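Local coordinates for protein triphenylmethane reductase (Citrobacter sp., PDB 2JL1) that reduces triphenylmethane dyes, probably by hydride transfer from a bound NADP(H) cofactor held in a Rossmann-type domain of the NmrA-like family, at residues L142-F147 against V170-R175; I161-G166 against A250-I255; N201-F206 against S261-D266. All blocks are in the same frame, centred on the assembly; numbering follows the deposited sequence. Where two conformers were deposited one is given.

Contact 1 of 3, residues L142-F147 against V170-R175; sequences LYTDFF and VNSVTR. With NAP (NADP nicotinamide-adenine-dinucleotide phosphate), chain B; GOL (glycerol), chain F.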
loop_
_atom_site.group_PDB
_atom_site.type_symbol
_atom_site.label_atom_id
_atom_site.label_comp_id
_atom_site.label_asym_id
_atom_site.label_seq_id
_atom_site.Cartn_x
_atom_site.Cartn_y
_atom_site.Cartn_z
ATOM N N LEU A 142 9.266 9.538 -14.892
ATOM C CA LEU A 142 9.197 8.879 -16.185
ATOM C C LEU A 142 10.568 8.935 -16.872
ATOM O O LEU A 142 11.305 9.903 -16.690
ATOM C CB LEU A 142 8.152 9.559 -17.061
ATOM C CG LEU A 142 6.717 9.594 -16.518
ATOM C CD1 LEU A 142 5.859 10.473 -17.468
ATOM C CD2 LEU A 142 6.152 8.145 -16.417
ATOM N N TYR A 143 10.907 7.893 -17.640
ATOM C CA TYR A 143 12.165 7.844 -18.388
ATOM C C TYR A 143 12.143 8.741 -19.617
ATOM O O TYR A 143 11.253 8.628 -20.436
ATOM C CB TYR A 143 12.492 6.414 -18.843
ATOM C CG TYR A 143 12.577 5.374 -17.744
ATOM C CD1 TYR A 143 13.104 5.693 -16.502
ATOM C CD2 TYR A 143 12.173 4.055 -17.974
ATOM C CE1 TYR A 143 13.193 4.723 -15.465
ATOM C CE2 TYR A 143 12.257 3.081 -16.965
ATOM C CZ TYR A 143 12.783 3.428 -15.722
ATOM O OH TYR A 143 12.894 2.494 -14.734
ATOM N N THR A 144 13.137 9.622 -19.739
ATOM C CA THR A 144 13.318 10.405 -20.971
ATOM C C THR A 144 13.430 9.454 -22.172
ATOM O O THR A 144 12.947 9.767 -23.260
ATOM C CB THR A 144 14.572 11.257 -20.862
ATOM O OG1 THR A 144 14.447 12.099 -19.720
ATOM C CG2 THR A 144 14.800 12.124 -22.118
ATOM N N ASP A 145 14.027 8.274 -21.937
ATOM C CA ASP A 145 14.257 7.245 -22.985
ATOM C C ASP A 145 12.963 6.747 -23.599
ATOM O O ASP A 145 12.976 6.264 -24.717
ATOM C CB ASP A 145 15.016 6.005 -22.433
ATOM C CG ASP A 145 16.101 6.356 -21.431
ATOM O OD1 ASP A 145 15.810 7.008 -20.412
ATOM O OD2 ASP A 145 17.267 5.932 -21.632
ATOM N N PHE A 146 11.847 6.872 -22.872
ATOM C CA PHE A 146 10.537 6.471 -23.384
ATOM C C PHE A 146 10.180 7.352 -24.574
ATOM O O PHE A 146 9.651 6.862 -25.561
ATOM C CB PHE A 146 9.446 6.543 -22.299
ATOM C CG PHE A 146 8.093 6.065 -22.763
ATOM C CD1 PHE A 146 7.849 4.698 -22.943
ATOM C CD2 PHE A 146 7.073 6.973 -23.040
ATOM C CE1 PHE A 146 6.609 4.243 -23.381
ATOM C CE2 PHE A 146 5.826 6.529 -23.499
ATOM C CZ PHE A 146 5.599 5.153 -23.659
ATOM N N PHE A 147 10.544 8.635 -24.495
ATOM C CA PHE A 147 10.188 9.639 -25.499
ATOM C C PHE A 147 11.328 9.927 -26.513
ATOM O O PHE A 147 11.094 10.330 -27.654
ATOM C CB PHE A 147 9.813 10.942 -24.781
ATOM C CG PHE A 147 8.812 10.757 -23.668
ATOM C CD1 PHE A 147 7.479 10.507 -23.956
ATOM C CD2 PHE A 147 9.214 10.800 -22.335
ATOM C CE1 PHE A 147 6.533 10.341 -22.923
ATOM C CE2 PHE A 147 8.282 10.629 -21.298
ATOM C CZ PHE A 147 6.955 10.380 -21.594
ATOM N N VAL A 170 7.200 18.141 -18.951
ATOM C CA VAL A 170 7.800 16.832 -18.714
ATOM C C VAL A 170 9.074 16.946 -17.865
ATOM O O VAL A 170 10.057 17.554 -18.275
ATOM C CB VAL A 170 8.106 16.071 -20.047
ATOM C CG1 VAL A 170 8.540 14.616 -19.766
ATOM C CG2 VAL A 170 6.873 16.052 -20.988
ATOM N N ASN A 171 9.067 16.280 -16.718
ATOM C CA ASN A 171 10.177 16.325 -15.747
ATOM C C ASN A 171 11.023 15.040 -15.815
ATOM O O ASN A 171 11.736 14.682 -14.852
ATOM C CB ASN A 171 9.588 16.522 -14.345
ATOM C CG ASN A 171 8.751 15.327 -13.908
ATOM O OD1 ASN A 171 8.625 14.332 -14.661
ATOM N ND2 ASN A 171 8.178 15.405 -12.711
ATOM N N SER A 172 10.955 14.358 -16.964
ATOM C CA SER A 172 11.644 13.076 -17.166
ATOM C C SER A 172 13.156 13.134 -16.955
ATOM O O SER A 172 13.782 14.180 -17.101
ATOM C CB SER A 172 11.338 12.503 -18.554
ATOM O OG SER A 172 11.968 13.275 -19.582
ATOM N N VAL A 173 13.752 12.013 -16.587
ATOM C CA VAL A 173 15.213 11.915 -16.575
ATOM C C VAL A 173 15.585 10.549 -17.156
ATOM O O VAL A 173 14.798 9.605 -17.090
ATOM C CB VAL A 173 15.807 12.090 -15.158
ATOM C CG1 VAL A 173 15.663 13.534 -14.645
ATOM C CG2 VAL A 173 15.147 11.130 -14.197
ATOM N N THR A 174 16.788 10.442 -17.703
ATOM C CA THR A 174 17.239 9.207 -18.367
ATOM C C THR A 174 17.389 8.051 -17.349
ATOM O O THR A 174 17.674 8.272 -16.167
ATOM C CB THR A 174 18.554 9.399 -19.116
ATOM O OG1 THR A 174 19.577 9.745 -18.187
ATOM C CG2 THR A 174 18.459 10.531 -20.214
ATOM N N ARG A 175 17.186 6.821 -17.814
ATOM C CA ARG A 175 17.461 5.617 -17.004
ATOM C C ARG A 175 18.870 5.655 -16.475
ATOM O O ARG A 175 19.114 5.247 -15.341
ATOM C CB ARG A 175 17.356 4.362 -17.843
ATOM C CG ARG A 175 16.000 3.824 -17.992
ATOM C CD ARG A 175 16.089 2.428 -18.576
ATOM N NE ARG A 175 14.782 2.102 -19.120
ATOM C CZ ARG A 175 14.457 2.263 -20.397
ATOM N NH1 ARG A 175 15.368 2.687 -21.262
ATOM N NH2 ARG A 175 13.231 1.965 -20.802
HETATM P PA NAP B . 12.700 -3.565 -18.055
HETATM O O1A NAP B . 11.448 -3.899 -18.788
HETATM O O2A NAP B . 13.906 -3.429 -18.899
HETATM O O5B NAP B . 12.989 -4.617 -16.892
HETATM C C5B NAP B . 11.992 -5.199 -16.082
HETATM C C4B NAP B . 12.732 -6.248 -15.265
HETATM O O4B NAP B . 11.843 -6.935 -14.394
HETATM C C3B NAP B . 13.344 -7.274 -16.220
HETATM O O3B NAP B . 14.676 -7.522 -15.852
HETATM C C2B NAP B . 12.528 -8.514 -15.988
HETATM O O2B NAP B . 13.326 -9.654 -16.059
HETATM C C1B NAP B . 12.085 -8.318 -14.553
HETATM N N9A NAP B . 10.932 -9.183 -14.269
HETATM C C8A NAP B . 9.757 -9.284 -14.962
HETATM N N7A NAP B . 8.990 -10.213 -14.345
HETATM C C5A NAP B . 9.676 -10.714 -13.290
HETATM C C6A NAP B . 9.370 -11.684 -12.336
HETATM N N6A NAP B . 8.205 -12.326 -12.357
HETATM N N1A NAP B . 10.296 -11.976 -11.361
HETATM C C2A NAP B . 11.512 -11.329 -11.335
HETATM N N3A NAP B . 11.809 -10.366 -12.273
HETATM C C4A NAP B . 10.901 -10.073 -13.238
HETATM O O3 NAP B . 12.417 -2.181 -17.252
HETATM P PN NAP B . 13.368 -0.908 -16.994
HETATM O O1N NAP B . 14.654 -1.428 -16.501
HETATM O O2N NAP B . 13.335 -0.028 -18.195
HETATM O O5D NAP B . 12.621 -0.187 -15.720
HETATM C C5D NAP B . 12.602 -0.830 -14.452
HETATM C C4D NAP B . 11.243 -0.784 -13.744
HETATM O O4D NAP B . 10.793 0.559 -13.681
HETATM C C3D NAP B . 10.154 -1.558 -14.491
HETATM O O3D NAP B . 10.004 -2.895 -14.088
HETATM C C2D NAP B . 8.887 -0.762 -14.242
HETATM O O2D NAP B . 8.172 -1.155 -13.088
HETATM C C1D NAP B . 9.409 0.635 -13.988
HETATM N N1N NAP B . 9.122 1.455 -15.177
HETATM C C2N NAP B . 9.278 2.799 -15.049
HETATM C C3N NAP B . 8.985 3.624 -16.096
HETATM C C7N NAP B . 9.132 5.079 -15.961
HETATM O O7N NAP B . 8.930 5.847 -17.145
HETATM N N7N NAP B . 9.399 5.563 -14.743
HETATM C C4N NAP B . 8.617 3.077 -17.343
HETATM C C5N NAP B . 8.555 1.713 -17.487
HETATM C C6N NAP B . 8.758 0.898 -16.368
HETATM P P2B NAP B . 13.462 -10.518 -17.416
HETATM O O1X NAP B . 14.733 -10.067 -18.110
HETATM O O2X NAP B . 12.281 -10.315 -18.351
HETATM O O3X NAP B . 13.545 -11.960 -16.961
HETATM C C1 GOL F . 6.337 11.969 -13.530
HETATM O O1 GOL F . 7.679 11.886 -13.995
HETATM C C2 GOL F . 6.266 12.144 -11.998
HETATM O O2 GOL F . 6.223 13.493 -11.646
HETATM C C3 GOL F . 4.979 11.509 -11.462
HETATM O O3 GOL F . 4.211 12.340 -10.613
#
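Tyr-143 lies between Arg-175 and the nicotinamide end of NADP. Arg-175 sets its CG over the ring centre, a CH-pi contact of 3.6 Å to the centroid, and the carboxamide carbon C7N lies over the opposite face. Tyrosine suits the place because a flat ring can be packed on both faces while its OH still donates to the ribose-phosphate ester oxygen O5D of NADP at 2.9 Å. The two side chains cross at about a right angle, guanidinium and ring planes 57° apart, and Arg-175 NE reaches the phosphate oxygen O2N of NADP at 2.7 Å. The backbones tighten the joint through a single beta bridge, in which Val-173 N donates to Leu-142 O (3.2 Å) and Thr-144 N to Val-173 O. Beside it the small hydroxyls of Thr-144 and Ser-172 meet at 2.7 Å between OG1 and OG. Phe-147 CE2 and Val-170 CG1 form a buried apolar flank, meeting obliquely. A glycerol, probably from the crystallisation liquor, ties Leu-142 N to Asn-171 OD1 through its O1. On the partly exposed side, Asp-145 OD1 takes the backbone N of Arg-175 at 2.9 Å, but OD2 makes only a long salt bridge of 3.8 Å to Arg-175 NH1. Since Tyr-143 N also holds O7N of the carboxamide, the chemistry implies that this joint grips NADP at both its nicotinamide and its phosphate.

Contact 2 of 3, residues I161-G166 against A250-I255; sequences IVTNAG and AIYDAI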
loop_
_atom_site.group_PDB
_atom_site.type_symbol
_atom_site.label_atom_id
_atom_site.label_comp_id
_atom_site.label_asym_id
_atom_site.label_seq_id
_atom_site.Cartn_x
_atom_site.Cartn_y
_atom_site.Cartn_z
ATOM N N ILE A 161 6.512 15.146 -34.784
ATOM C CA ILE A 161 6.298 14.355 -33.575
ATOM C C ILE A 161 4.811 14.502 -33.265
ATOM O O ILE A 161 4.342 15.621 -33.067
ATOM C CB ILE A 161 7.107 14.900 -32.374
ATOM C CG1 ILE A 161 8.612 14.795 -32.640
ATOM C CG2 ILE A 161 6.748 14.151 -31.101
ATOM C CD1 ILE A 161 9.491 15.501 -31.559
ATOM N N VAL A 162 4.082 13.382 -33.248
ATOM C CA VAL A 162 2.629 13.379 -33.038
ATOM C C VAL A 162 2.316 12.859 -31.624
ATOM O O VAL A 162 2.707 11.732 -31.259
ATOM C CB VAL A 162 1.900 12.520 -34.142
ATOM C CG1 VAL A 162 0.383 12.524 -33.955
ATOM C CG2 VAL A 162 2.222 13.037 -35.523
ATOM N N THR A 163 1.694 13.701 -30.799
ATOM C CA THR A 163 1.323 13.311 -29.432
ATOM C C THR A 163 -0.006 13.916 -29.068
ATOM O O THR A 163 -0.415 14.893 -29.660
ATOM C CB THR A 163 2.294 13.903 -28.362
ATOM O OG1 THR A 163 1.945 15.269 -28.112
ATOM C CG2 THR A 163 3.729 13.832 -28.804
ATOM N N ASN A 164 -0.648 13.376 -28.039
ATOM C CA ASN A 164 -1.777 14.076 -27.427
ATOM C C ASN A 164 -1.412 14.722 -26.083
ATOM O O ASN A 164 -2.275 14.858 -25.219
ATOM C CB ASN A 164 -2.990 13.139 -27.272
ATOM C CG ASN A 164 -2.645 11.846 -26.557
ATOM O OD1 ASN A 164 -1.681 11.174 -26.912
ATOM N ND2 ASN A 164 -3.439 11.481 -25.549
ATOM N N ALA A 165 -0.161 15.179 -25.944
ATOM C CA ALA A 165 0.340 15.775 -24.693
ATOM C C ALA A 165 0.118 17.275 -24.568
ATOM O O ALA A 165 0.352 17.849 -23.507
ATOM C CB ALA A 165 1.833 15.477 -24.522
ATOM N N GLY A 166 -0.333 17.918 -25.637
ATOM C CA GLY A 166 -0.413 19.371 -25.685
ATOM C C GLY A 166 0.896 20.036 -25.287
ATOM O O GLY A 166 1.986 19.656 -25.764
ATOM N N ALA A 250 -2.176 7.124 -23.178
ATOM C CA ALA A 250 -2.632 7.427 -21.824
ATOM C C ALA A 250 -1.567 8.225 -21.077
ATOM O O ALA A 250 -1.888 9.090 -20.257
ATOM C CB ALA A 250 -2.998 6.155 -21.058
ATOM N N ILE A 251 -0.304 7.931 -21.369
ATOM C CA ILE A 251 0.816 8.633 -20.730
ATOM C C ILE A 251 0.860 10.080 -21.255
ATOM O O ILE A 251 1.077 11.014 -20.482
ATOM C CB ILE A 251 2.158 7.872 -20.960
ATOM C CG1 ILE A 251 2.218 6.632 -20.041
ATOM C CG2 ILE A 251 3.365 8.760 -20.674
ATOM C CD1 ILE A 251 3.389 5.628 -20.395
ATOM N N TYR A 252 0.630 10.264 -22.559
ATOM C CA TYR A 252 0.577 11.616 -23.121
ATOM C C TYR A 252 -0.596 12.393 -22.517
ATOM O O TYR A 252 -0.480 13.562 -22.221
ATOM C CB TYR A 252 0.401 11.563 -24.633
ATOM C CG TYR A 252 1.627 11.169 -25.436
ATOM C CD1 TYR A 252 2.917 11.526 -25.033
ATOM C CD2 TYR A 252 1.478 10.510 -26.651
ATOM C CE1 TYR A 252 4.034 11.188 -25.804
ATOM C CE2 TYR A 252 2.582 10.165 -27.439
ATOM C CZ TYR A 252 3.852 10.507 -27.004
ATOM O OH TYR A 252 4.919 10.190 -27.794
ATOM N N ASP A 253 -1.718 11.723 -22.312
ATOM C CA ASP A 253 -2.904 12.394 -21.761
ATOM C C ASP A 253 -2.634 12.843 -20.316
ATOM O O ASP A 253 -3.007 13.946 -19.926
ATOM C CB ASP A 253 -4.141 11.466 -21.854
ATOM C CG ASP A 253 -5.409 12.133 -21.350
ATOM O OD1 ASP A 253 -5.872 11.775 -20.256
ATOM O OD2 ASP A 253 -5.929 13.031 -22.029
ATOM N N ALA A 254 -1.961 12.007 -19.534
ATOM C CA ALA A 254 -1.636 12.357 -18.153
ATOM C C ALA A 254 -0.702 13.571 -18.182
ATOM O O ALA A 254 -0.880 14.518 -17.429
ATOM C CB ALA A 254 -0.967 11.145 -17.424
ATOM N N ILE A 255 0.273 13.534 -19.088
ATOM C CA ILE A 255 1.192 14.655 -19.277
ATOM C C ILE A 255 0.421 15.940 -19.623
ATOM O O ILE A 255 0.678 16.984 -18.999
ATOM C CB ILE A 255 2.325 14.326 -20.303
ATOM C CG1 ILE A 255 3.311 13.307 -19.711
ATOM C CG2 ILE A 255 3.098 15.620 -20.730
ATOM C CD1 ILE A 255 4.241 12.705 -20.792
HETATM O O HOH W 1 4.311 9.511 -30.742
HETATM O O HOH W 2 -5.377 13.494 -24.381
#
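This is a mixed strand-end-to-helix contact, without a direct hydrogen bond across it, in which the end of strand 160-163 and the turn after it rest on helix 242-256. Tyr-252 carries it. Thr-163 packs on one face of its ring, CB over the centre in a CH-pi contact of 3.8 Å to the centroid; CG2, anti to the carbonyl carbon, reaches CZ. A beta-branched threonine suits this spot, since its carbon side meets the ring while OG1 accepts from Ala-165 N at 3.0 Å, closing an ST turn, and also bonds to His-223. Asn-164 comes to the ring edge, its amide plane 85° from the ring, with OD1 3.1 Å from Tyr-252 CB. That oxygen is buried without a hydrogen-bond partner, whereas ND2 is held by Ala-249 O and by a water shared with Asp-253 OD2; Asp-253 OD1 forms a salt bridge with Lys-257. Ala-165 is small enough to bring its CA within 3.4 Å of Tyr-252 O, a CA-H...O contact, and its CB touches Ile-255 CG2. A second water joins Val-162 O to Tyr-252 OH. Around this joint, strand 160-163 pairs with strand 222-225, Phe-206 of helix 206-217 meets the Tyr-252 ring edge-to-face, and Glu-231 of helix 228-237 touches Val-162, Asn-164 and Tyr-252.

Contact 3 of 3, residues N201-F206 against S261-D266; sequences NQPWTF and SKTSDD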
loop_
_atom_site.group_PDB
_atom_site.type_symbol
_atom_site.label_atom_id
_atom_site.label_comp_id
_atom_site.label_asym_id
_atom_site.label_seq_id
_atom_site.Cartn_x
_atom_site.Cartn_y
_atom_site.Cartn_z
ATOM N N ASN A 201 14.958 19.241 -12.814
ATOM C CA ASN A 201 14.605 20.634 -12.547
ATOM C C ASN A 201 14.839 21.535 -13.777
ATOM O O ASN A 201 14.998 22.751 -13.663
ATOM C CB ASN A 201 15.327 21.158 -11.293
ATOM C CG ASN A 201 16.827 20.956 -11.346
ATOM O OD1 ASN A 201 17.403 20.637 -12.395
ATOM N ND2 ASN A 201 17.471 21.123 -10.192
ATOM N N GLN A 202 14.856 20.906 -14.946
ATOM C CA GLN A 202 14.844 21.597 -16.237
ATOM C C GLN A 202 13.869 20.879 -17.183
ATOM O O GLN A 202 14.278 20.241 -18.162
ATOM C CB GLN A 202 16.245 21.663 -16.853
ATOM C CG GLN A 202 17.256 22.435 -16.018
ATOM C CD GLN A 202 18.607 22.463 -16.683
ATOM O OE1 GLN A 202 19.399 21.505 -16.570
ATOM N NE2 GLN A 202 18.869 23.539 -17.422
ATOM N N PRO A 203 12.570 21.002 -16.907
ATOM C CA PRO A 203 11.556 20.276 -17.682
ATOM C C PRO A 203 11.423 20.834 -19.109
ATOM O O PRO A 203 11.930 21.928 -19.401
ATOM C CB PRO A 203 10.266 20.491 -16.873
ATOM C CG PRO A 203 10.505 21.791 -16.090
ATOM C CD PRO A 203 11.987 21.868 -15.851
ATOM N N TRP A 204 10.733 20.083 -19.959
ATOM C CA TRP A 204 10.634 20.382 -21.391
ATOM C C TRP A 204 9.209 20.111 -21.863
ATOM O O TRP A 204 8.380 19.574 -21.119
ATOM C CB TRP A 204 11.642 19.516 -22.168
ATOM C CG TRP A 204 11.579 17.998 -21.871
ATOM C CD1 TRP A 204 12.216 17.345 -20.866
ATOM C CD2 TRP A 204 10.891 16.981 -22.634
ATOM N NE1 TRP A 204 11.955 16.001 -20.922
ATOM C CE2 TRP A 204 11.155 15.741 -22.003
ATOM C CE3 TRP A 204 10.088 17.001 -23.784
ATOM C CZ2 TRP A 204 10.628 14.523 -22.473
ATOM C CZ3 TRP A 204 9.559 15.800 -24.255
ATOM C CH2 TRP A 204 9.828 14.572 -23.601
ATOM N N THR A 205 8.909 20.517 -23.087
ATOM C CA THR A 205 7.617 20.253 -23.663
ATOM C C THR A 205 7.909 19.561 -24.987
ATOM O O THR A 205 9.073 19.560 -25.466
ATOM C CB THR A 205 6.829 21.564 -23.907
ATOM O OG1 THR A 205 7.598 22.423 -24.761
ATOM C CG2 THR A 205 6.545 22.298 -22.556
ATOM N N PHE A 206 6.877 19.013 -25.607
ATOM C CA PHE A 206 7.083 18.375 -26.912
ATOM C C PHE A 206 7.383 19.361 -28.045
ATOM O O PHE A 206 8.131 19.033 -28.964
ATOM C CB PHE A 206 5.947 17.412 -27.235
ATOM C CG PHE A 206 6.050 16.129 -26.480
ATOM C CD1 PHE A 206 5.426 15.982 -25.245
ATOM C CD2 PHE A 206 6.834 15.078 -26.971
ATOM C CE1 PHE A 206 5.539 14.796 -24.524
ATOM C CE2 PHE A 206 6.972 13.869 -26.227
ATOM C CZ PHE A 206 6.326 13.744 -25.002
ATOM N N SER A 261 4.727 17.468 -14.289
ATOM C CA SER A 261 5.002 18.900 -14.319
ATOM C C SER A 261 5.645 19.417 -13.029
ATOM O O SER A 261 6.026 20.580 -12.960
ATOM C CB SER A 261 3.697 19.660 -14.542
ATOM O OG SER A 261 2.816 19.500 -13.441
ATOM N N LYS A 262 5.728 18.589 -11.997
ATOM C CA LYS A 262 6.369 19.012 -10.736
ATOM C C LYS A 262 7.868 18.710 -10.674
ATOM O O LYS A 262 8.304 17.710 -11.191
ATOM C CB LYS A 262 5.677 18.373 -9.537
ATOM C CG LYS A 262 4.333 18.977 -9.225
ATOM C CD LYS A 262 3.481 18.059 -8.383
ATOM C CE LYS A 262 3.881 18.035 -6.920
ATOM N NZ LYS A 262 2.886 17.213 -6.155
ATOM N N THR A 263 8.648 19.575 -10.014
ATOM C CA THR A 263 10.091 19.377 -9.961
ATOM C C THR A 263 10.676 19.308 -8.559
ATOM O O THR A 263 10.064 19.699 -7.551
ATOM C CB THR A 263 10.902 20.454 -10.793
ATOM O OG1 THR A 263 10.881 21.704 -10.108
ATOM C CG2 THR A 263 10.381 20.642 -12.225
ATOM N N SER A 264 11.916 18.851 -8.508
ATOM C CA SER A 264 12.643 18.778 -7.258
ATOM C C SER A 264 14.130 18.890 -7.607
ATOM O O SER A 264 14.533 18.542 -8.727
ATOM C CB SER A 264 12.393 17.420 -6.583
ATOM O OG SER A 264 13.258 17.243 -5.462
ATOM N N ASP A 265 14.920 19.348 -6.638
ATOM C CA ASP A 265 16.387 19.373 -6.752
ATOM C C ASP A 265 17.064 18.096 -6.215
ATOM O O ASP A 265 18.290 17.998 -6.258
ATOM C CB ASP A 265 16.968 20.579 -6.007
ATOM C CG ASP A 265 16.542 21.904 -6.608
ATOM O OD1 ASP A 265 16.154 21.934 -7.811
ATOM O OD2 ASP A 265 16.603 22.913 -5.874
ATOM N N ASP A 266 16.277 17.119 -5.766
ATOM C CA ASP A 266 16.837 15.906 -5.127
ATOM C C ASP A 266 17.822 15.194 -6.032
ATOM O O ASP A 266 18.902 14.816 -5.568
ATOM C CB ASP A 266 15.763 14.897 -4.718
ATOM C CG ASP A 266 14.875 15.395 -3.600
ATOM O OD1 ASP A 266 15.172 16.436 -2.984
ATOM O OD2 ASP A 266 13.861 14.736 -3.335
#
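Two surface loops meet here: loop 201-206, which leads from strand 194-198 into helix 206-217, while loop 261-266 leads from helix 242-256 into helix 266-271. One hydrogen bond joins them, from Asn-201 ND2 to Asp-265 OD1 at 2.8 Å. It is nearly straight, with an angle of 175° at the hydrogen. The oxygen lies in the amide plane of Asn-201, but the donor approaches from above the carboxylate plane; the planes of the two groups are 70° apart. With chi1 at 53°, CG of Asn-201 sits between its backbone N and carbonyl carbon, and from there the short amide reaches Asp-265 while CB rests 3.7 Å from Ser-264 O. Asparagine suits the place as a neutral donor to a carboxylate near the surface. Both loops serve as helix entries. Ser-264 OG accepts from Asp-266 N at 3.0 Å, a capping bond at the start of helix 266-271, and Thr-205 is the N-cap of helix 206-217, its OG1 bonding weakly to Glu-208 N. Small hydroxyl residues fit such positions because their oxygens can reach forward to backbone N-H groups at the helix start. The apolar part is slight: Pro-203 CG meets Thr-263 CG2 at 4.0 Å, the two side chains crossing at about a right angle, and Thr-263 CB lies 4.1 Å from Asn-201 CA. Beside the contact, Lys-262 O receives Asn-171 ND2, and Lys-262 NZ forms a salt bridge with Glu-112.

How the contacts relate
Contact 1 is the buried core of the three, contact 2 is partly buried, and contact 3 lies at the surface. Their chemistry follows this order: backbone bridging and cofactor-binding polar groups in contact 1, ring packing with bridging waters in contact 2, and a lone side-chain hydrogen bond with sparse carbon contacts in contact 3. Helix 242-256, which forms one side of contact 2, also meets Phe-147 and Val-170 of contact 1, and loop 261-266 follows it. Phe-147 packs on Phe-206 too, which in turn touches Thr-163 and Ala-165. Segment 170-175 joins contact 3 through polar bonds as well as packing, with a probable hydrogen bond of 2.9 Å from Val-170 N to Trp-204 O.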